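Local coordinates for diguanylate cyclase/phosphodiesterase (Caldicellulosiruptor saccharolyticus, PDB 3MTK), which is the GGDEF domain of a longer PAS, GGDEF and EAL protein that probably acts in cyclic di-GMP turnover, perhaps as a phosphodiesterase, at residues 104-109 against 122-126; 143-147 against 160-164. All blocks are in the same frame, centred on the assembly; numbering follows the deposited sequence.

Contact 1. Residues 104-109 against 122-126; sequences MLSQLL and NFNIG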
HETATM    1  N   MSE A 104     -10.332   1.539   5.051  1.00 57.81           N
HETATM    2  CA  MSE A 104      -8.991   1.134   5.436  1.00 57.67           C
HETATM    3  C   MSE A 104      -8.154   2.258   6.041  1.00 52.20           C
HETATM    4  O   MSE A 104      -7.407   2.037   6.994  1.00 49.23           O
HETATM    5  CB  MSE A 104      -8.246   0.567   4.238  1.00 63.47           C
HETATM    6  CG  MSE A 104      -6.783   0.353   4.545  1.00 72.88           C
HETATM    7 SE   MSE A 104      -5.784  -0.321   3.072  1.00 81.24          SE
HETATM    8  CE  MSE A 104      -5.886   1.211   1.884  1.00 79.26           C
ATOM      9  N   LEU A 105      -8.262   3.453   5.474  1.00 48.74           N
ATOM     10  CA  LEU A 105      -7.499   4.585   5.979  1.00 48.63           C
ATOM     11  C   LEU A 105      -7.947   4.915   7.401  1.00 46.94           C
ATOM     12  O   LEU A 105      -7.117   5.116   8.281  1.00 46.67           O
ATOM     13  CB  LEU A 105      -7.691   5.805   5.073  1.00 50.10           C
ATOM     14  CG  LEU A 105      -6.777   7.012   5.311  1.00 50.20           C
ATOM     15  CD1 LEU A 105      -5.333   6.656   4.949  1.00 51.24           C
ATOM     16  CD2 LEU A 105      -7.257   8.178   4.463  1.00 51.91           C
ATOM     17  N   SER A 106      -9.261   4.963   7.619  1.00 44.98           N
ATOM     18  CA  SER A 106      -9.807   5.254   8.939  1.00 44.34           C
ATOM     19  C   SER A 106      -9.258   4.256   9.951  1.00 43.31           C
ATOM     20  O   SER A 106      -8.969   4.611  11.096  1.00 42.23           O
ATOM     21  CB  SER A 106     -11.330   5.162   8.925  1.00 44.68           C
ATOM     22  OG  SER A 106     -11.750   3.819   8.789  1.00 46.05           O
ATOM     23  N   GLN A 107      -9.110   3.011   9.520  1.00 40.11           N
ATOM     24  CA  GLN A 107      -8.580   1.968  10.383  1.00 40.49           C
ATOM     25  C   GLN A 107      -7.063   2.076  10.559  1.00 39.67           C
ATOM     26  O   GLN A 107      -6.533   1.871  11.664  1.00 37.17           O
ATOM     27  CB  GLN A 107      -8.957   0.604   9.813  1.00 42.45           C
ATOM     28  CG  GLN A 107     -10.468   0.409   9.779  1.00 49.26           C
ATOM     29  CD  GLN A 107     -10.882  -0.850   9.053  1.00 52.27           C
ATOM     30  OE1 GLN A 107     -10.566  -1.962   9.481  1.00 55.78           O
ATOM     31  NE2 GLN A 107     -11.591  -0.682   7.941  1.00 52.58           N
ATOM     32  N   LEU A 108      -6.358   2.391   9.475  1.00 37.84           N
ATOM     33  CA  LEU A 108      -4.908   2.537   9.548  1.00 36.54           C
ATOM     34  C   LEU A 108      -4.557   3.690  10.478  1.00 35.85           C
ATOM     35  O   LEU A 108      -3.521   3.684  11.133  1.00 36.23           O
ATOM     36  CB  LEU A 108      -4.327   2.798   8.162  1.00 34.55           C
ATOM     37  CG  LEU A 108      -4.109   1.556   7.293  1.00 34.13           C
ATOM     38  CD1 LEU A 108      -3.651   1.987   5.901  1.00 33.16           C
ATOM     39  CD2 LEU A 108      -3.075   0.643   7.954  1.00 29.73           C
ATOM     40  N   LEU A 109      -5.446   4.673  10.531  1.00 37.15           N
ATOM     41  CA  LEU A 109      -5.267   5.849  11.362  1.00 37.75           C
ATOM     42  C   LEU A 109      -5.413   5.512  12.835  1.00 38.24           C
ATOM     43  O   LEU A 109      -5.071   6.323  13.693  1.00 38.51           O
ATOM     44  CB  LEU A 109      -6.286   6.911  10.957  1.00 38.44           C
ATOM     45  CG  LEU A 109      -5.793   8.094  10.124  1.00 38.62           C
ATOM     46  CD1 LEU A 109      -4.538   7.741   9.353  1.00 37.65           C
ATOM     47  CD2 LEU A 109      -6.906   8.534   9.207  1.00 36.87           C
ATOM     48  N   ASN A 122       0.632   8.666  10.168  1.00 32.83           N
ATOM     49  CA  ASN A 122      -0.136   9.234   9.076  1.00 33.07           C
ATOM     50  C   ASN A 122       0.200   8.504   7.799  1.00 32.16           C
ATOM     51  O   ASN A 122       1.256   7.881   7.703  1.00 29.11           O
ATOM     52  CB  ASN A 122       0.189  10.708   8.926  1.00 36.43           C
ATOM     53  CG  ASN A 122      -0.425  11.528  10.022  1.00 40.51           C
ATOM     54  OD1 ASN A 122       0.093  12.579  10.396  1.00 43.45           O
ATOM     55  ND2 ASN A 122      -1.551  11.054  10.541  1.00 39.74           N
ATOM     56  N   PHE A 123      -0.707   8.584   6.828  1.00 31.46           N
ATOM     57  CA  PHE A 123      -0.532   7.912   5.548  1.00 32.57           C
ATOM     58  C   PHE A 123      -1.014   8.792   4.410  1.00 33.97           C
ATOM     59  O   PHE A 123      -1.514   9.893   4.621  1.00 35.56           O
ATOM     60  CB  PHE A 123      -1.356   6.613   5.485  1.00 32.58           C
ATOM     61  CG  PHE A 123      -1.090   5.637   6.614  1.00 31.23           C
ATOM     62  CD1 PHE A 123      -1.612   5.858   7.885  1.00 32.20           C
ATOM     63  CD2 PHE A 123      -0.342   4.496   6.395  1.00 31.19           C
ATOM     64  CE1 PHE A 123      -1.391   4.952   8.919  1.00 32.25           C
ATOM     65  CE2 PHE A 123      -0.117   3.582   7.421  1.00 33.90           C
ATOM     66  CZ  PHE A 123      -0.643   3.812   8.686  1.00 33.86           C
ATOM     67  N   ASN A 124      -0.855   8.269   3.200  1.00 33.41           N
ATOM     68  CA  ASN A 124      -1.320   8.892   1.975  1.00 31.07           C
ATOM     69  C   ASN A 124      -1.535   7.730   1.023  1.00 32.91           C
ATOM     70  O   ASN A 124      -0.828   6.711   1.094  1.00 29.45           O
ATOM     71  CB  ASN A 124      -0.315   9.897   1.429  1.00 30.69           C
ATOM     72  CG  ASN A 124      -0.633  11.320   1.880  1.00 32.11           C
ATOM     73  OD1 ASN A 124      -1.663  11.898   1.489  1.00 28.80           O
ATOM     74  ND2 ASN A 124       0.232  11.883   2.718  1.00 25.63           N
ATOM     75  N   ILE A 125      -2.533   7.863   0.159  1.00 32.48           N
ATOM     76  CA  ILE A 125      -2.862   6.793  -0.757  1.00 34.05           C
ATOM     77  C   ILE A 125      -3.040   7.227  -2.199  1.00 36.45           C
ATOM     78  O   ILE A 125      -3.740   8.197  -2.487  1.00 37.92           O
ATOM     79  CB  ILE A 125      -4.139   6.069  -0.282  1.00 32.90           C
ATOM     80  CG1 ILE A 125      -3.801   5.196   0.927  1.00 34.63           C
ATOM     81  CG2 ILE A 125      -4.731   5.240  -1.398  1.00 29.63           C
ATOM     82  CD1 ILE A 125      -5.012   4.486   1.540  1.00 38.05           C
ATOM     83  N   GLY A 126      -2.384   6.498  -3.094  1.00 36.31           N
ATOM     84  CA  GLY A 126      -2.490   6.768  -4.512  1.00 37.79           C
ATOM     85  C   GLY A 126      -3.055   5.501  -5.123  1.00 38.98           C
ATOM     86  O   GLY A 126      -2.553   4.404  -4.850  1.00 37.88           O
TER

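Contact 2. Residues 143-147 against 160-164; sequences RCDLA and VIFKP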
ATOM      1  N   ARG A 143       1.682   5.316 -12.733  1.00 45.31           N
ATOM      2  CA  ARG A 143       0.445   6.049 -12.536  1.00 47.41           C
ATOM      3  C   ARG A 143       0.032   6.154 -11.071  1.00 48.05           C
ATOM      4  O   ARG A 143      -0.484   7.184 -10.640  1.00 48.09           O
ATOM      5  CB  ARG A 143      -0.682   5.414 -13.322  1.00 48.63           C
ATOM      6  CG  ARG A 143      -1.924   6.271 -13.332  1.00 52.45           C
ATOM      7  CD  ARG A 143      -2.928   5.673 -14.262  1.00 56.95           C
ATOM      8  NE  ARG A 143      -2.328   5.417 -15.561  1.00 60.40           N
ATOM      9  CZ  ARG A 143      -2.854   4.601 -16.462  1.00 64.10           C
ATOM     10  NH1 ARG A 143      -3.989   3.966 -16.191  1.00 67.04           N
ATOM     11  NH2 ARG A 143      -2.250   4.420 -17.628  1.00 65.24           N
ATOM     12  N   CYS A 144       0.244   5.084 -10.315  1.00 48.06           N
ATOM     13  CA  CYS A 144      -0.104   5.083  -8.904  1.00 46.90           C
ATOM     14  C   CYS A 144       0.803   6.038  -8.180  1.00 46.52           C
ATOM     15  O   CYS A 144       0.379   6.786  -7.300  1.00 46.95           O
ATOM     16  CB  CYS A 144       0.071   3.698  -8.307  1.00 47.03           C
ATOM     17  SG  CYS A 144      -1.480   2.911  -7.973  1.00 50.49           S
ATOM     18  N   ASP A 145       2.067   6.000  -8.566  1.00 44.87           N
ATOM     19  CA  ASP A 145       3.067   6.845  -7.966  1.00 42.99           C
ATOM     20  C   ASP A 145       2.661   8.310  -8.087  1.00 41.78           C
ATOM     21  O   ASP A 145       2.776   9.064  -7.120  1.00 39.85           O
ATOM     22  CB  ASP A 145       4.415   6.607  -8.645  1.00 42.94           C
ATOM     23  CG  ASP A 145       5.552   7.288  -7.924  1.00 44.97           C
ATOM     24  OD1 ASP A 145       5.817   6.913  -6.764  1.00 45.83           O
ATOM     25  OD2 ASP A 145       6.178   8.198  -8.511  1.00 45.90           O
ATOM     26  N   LEU A 146       2.171   8.700  -9.262  1.00 40.29           N
ATOM     27  CA  LEU A 146       1.762  10.091  -9.498  1.00 40.01           C
ATOM     28  C   LEU A 146       0.621  10.484  -8.566  1.00 38.48           C
ATOM     29  O   LEU A 146       0.621  11.565  -7.981  1.00 36.30           O
ATOM     30  CB  LEU A 146       1.322  10.287 -10.952  1.00 39.26           C
ATOM     31  CG  LEU A 146       1.884  11.468 -11.758  1.00 41.16           C
ATOM     32  CD1 LEU A 146       1.173  11.513 -13.119  1.00 39.29           C
ATOM     33  CD2 LEU A 146       1.685  12.789 -11.018  1.00 40.63           C
ATOM     34  N   ALA A 147      -0.351   9.591  -8.438  1.00 38.09           N
ATOM     35  CA  ALA A 147      -1.502   9.820  -7.576  1.00 39.71           C
ATOM     36  C   ALA A 147      -1.046  10.036  -6.132  1.00 40.04           C
ATOM     37  O   ALA A 147      -1.565  10.900  -5.420  1.00 39.89           O
ATOM     38  CB  ALA A 147      -2.445   8.625  -7.654  1.00 37.43           C
ATOM     39  N   VAL A 160      -5.779   9.894  -3.722  1.00 37.69           N
ATOM     40  CA  VAL A 160      -6.146  10.239  -5.091  1.00 42.99           C
ATOM     41  C   VAL A 160      -6.268   8.974  -5.954  1.00 43.95           C
ATOM     42  O   VAL A 160      -5.414   8.084  -5.895  1.00 42.98           O
ATOM     43  CB  VAL A 160      -5.095  11.181  -5.738  1.00 44.60           C
ATOM     44  CG1 VAL A 160      -5.520  11.530  -7.156  1.00 45.60           C
ATOM     45  CG2 VAL A 160      -4.940  12.448  -4.907  1.00 46.14           C
ATOM     46  N   ILE A 161      -7.328   8.908  -6.760  1.00 45.78           N
ATOM     47  CA  ILE A 161      -7.563   7.754  -7.632  1.00 47.28           C
ATOM     48  C   ILE A 161      -7.563   8.164  -9.095  1.00 48.88           C
ATOM     49  O   ILE A 161      -8.371   8.993  -9.500  1.00 49.15           O
ATOM     50  CB  ILE A 161      -8.914   7.092  -7.324  1.00 47.19           C
ATOM     51  CG1 ILE A 161      -9.000   6.749  -5.832  1.00 46.86           C
ATOM     52  CG2 ILE A 161      -9.075   5.826  -8.162  1.00 47.56           C
ATOM     53  CD1 ILE A 161     -10.333   6.170  -5.419  1.00 49.63           C
ATOM     54  N   PHE A 162      -6.658   7.586  -9.886  1.00 50.51           N
ATOM     55  CA  PHE A 162      -6.570   7.901 -11.313  1.00 54.36           C
ATOM     56  C   PHE A 162      -7.348   6.933 -12.209  1.00 57.74           C
ATOM     57  O   PHE A 162      -7.172   5.716 -12.137  1.00 57.05           O
ATOM     58  CB  PHE A 162      -5.109   7.931 -11.777  1.00 53.49           C
ATOM     59  CG  PHE A 162      -4.368   9.193 -11.413  1.00 52.27           C
ATOM     60  CD1 PHE A 162      -5.054  10.373 -11.128  1.00 50.89           C
ATOM     61  CD2 PHE A 162      -2.971   9.212 -11.400  1.00 53.54           C
ATOM     62  CE1 PHE A 162      -4.359  11.551 -10.839  1.00 50.49           C
ATOM     63  CE2 PHE A 162      -2.264  10.391 -11.112  1.00 51.85           C
ATOM     64  CZ  PHE A 162      -2.963  11.558 -10.831  1.00 49.05           C
ATOM     65  N   LYS A 163      -8.206   7.492 -13.057  1.00 61.75           N
ATOM     66  CA  LYS A 163      -9.017   6.711 -13.989  1.00 64.67           C
ATOM     67  C   LYS A 163      -8.740   7.171 -15.418  1.00 65.56           C
ATOM     68  O   LYS A 163      -8.503   8.352 -15.657  1.00 66.31           O
ATOM     69  CB  LYS A 163     -10.503   6.896 -13.681  1.00 66.99           C
ATOM     70  CG  LYS A 163     -10.993   6.108 -12.480  1.00 71.18           C
ATOM     71  CD  LYS A 163     -12.443   6.428 -12.156  1.00 73.78           C
ATOM     72  CE  LYS A 163     -13.028   5.398 -11.203  1.00 75.75           C
ATOM     73  NZ  LYS A 163     -12.172   5.208 -10.003  1.00 77.16           N
ATOM     74  N   PRO A 164      -8.762   6.240 -16.387  1.00 67.00           N
ATOM     75  CA  PRO A 164      -8.510   6.567 -17.795  1.00 66.98           C
ATOM     76  C   PRO A 164      -9.387   7.696 -18.335  1.00 66.90           C
ATOM     77  O   PRO A 164     -10.465   7.967 -17.807  1.00 67.55           O
ATOM     78  CB  PRO A 164      -8.767   5.241 -18.498  1.00 66.69           C
ATOM     79  CG  PRO A 164      -8.277   4.252 -17.490  1.00 66.71           C
ATOM     80  CD  PRO A 164      -8.896   4.782 -16.215  1.00 67.15           C
TER

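Contact 1. Residues 104-109 against 122-126
Leu108 and Leu109 pack against the ring of Phe123, where the C-terminal part of helix 97-108 lies against one face of the central sheet of the GGDEF fold. The helix and strand 123-129 run nearly antiparallel, their local axes 160° apart and 9.9 Å from each other at closest approach. The contact between them is almost wholly apolar.

The aromatic part is a CH-pi contact. Leu108 CB sits over one face of the Phe123 ring, 4.0 Å from the centroid and 22° off the normal, displaced from the centre toward CE1. The two side chains cross at about a right angle. Leu109 comes to the ring from its edge, with its CD1 3.8 Å from Phe123 CD1. One polar atom also approaches: Leu108 O is 3.3 Å from Phe123 CE1.

The aliphatic part lies further along the strand. Leu105 CD1 bridges two residues, 4.0 Å from Phe123 CB and 4.1 Å from Ile125 CD1. Ile125 also touches Ile40 and Leu42 of strand 37-44, and Leu108 touches Ile70 of helix 56-74, which places the contact in the core between helices and sheet. Met104, a selenomethionine, has CG anti to its backbone N (chi1 170°). A bend at chi3 then turns its methyl to the strand, and its CE meets Ile125 CD1 at 3.4 Å, a close approach for two methyl carbons.

Contact 2. Residues 143-147 against 160-164
Phe162 reaches from strand 159-163 to helix 137-154 and meets three helix residues, each from a different direction. Ala147 takes a face: its CB lies 4.1 Å from the centroid of the Phe162 ring, 22° off the normal, in a CH-pi contact. Leu146 takes an edge. Its CB is in the ring plane, 3.6 Å from Phe162 CE2, and the two side chains are roughly perpendicular.

Arg143 runs obliquely past the base of the ring. It swings its chain away from its own amide nitrogen (chi1 -170°), and this lays the aliphatic part by the phenylalanine, with Arg143 CG 3.7 Å from Phe162 CD2. The guanidinium plane is turned 56° from the ring plane, so the two groups are not stacked. Arg143 O also lies near the ring plane, 3.3 Å from Phe162 CD2. This oxygen already accepts the helical hydrogen bond from Ala147 N.

Val160 is on the same side of the strand as Phe162. Its CB is 3.6 Å from Ala147 O, and Ala147 CB is 3.5 Å from Val160 O. Helix and strand are close here, with local axes 8.0 Å apart at closest approach. Ile168 of strand 167-168 touches both Val160 and Phe162. The arrangement is that of a beta-alpha-beta crossover, in which helix 137-154 connects the parallel neighbouring strands 123-129 and 159-163 and packs on the sheet.

In the fold
The two contacts come in series along the chain, and their centres are about 16 Å apart. Contact 1 closes on strand 123-129. Helix 137-154 follows, and contact 2 closes on strand 159-163. The two strands are parallel neighbours in the mixed central sheet, and their backbone pairing includes a probable hydrogen bond from Val160 N to Ile125 O. The helices lie on opposite faces of this sheet: helix 97-108 on the side of Phe123 and Ile125, helix 137-154 on the side of Asn124. Gly126 connects the sites, since its CA packs on Ala147 CB. Together they place one helix on each side of the GGDEF domain's sheet.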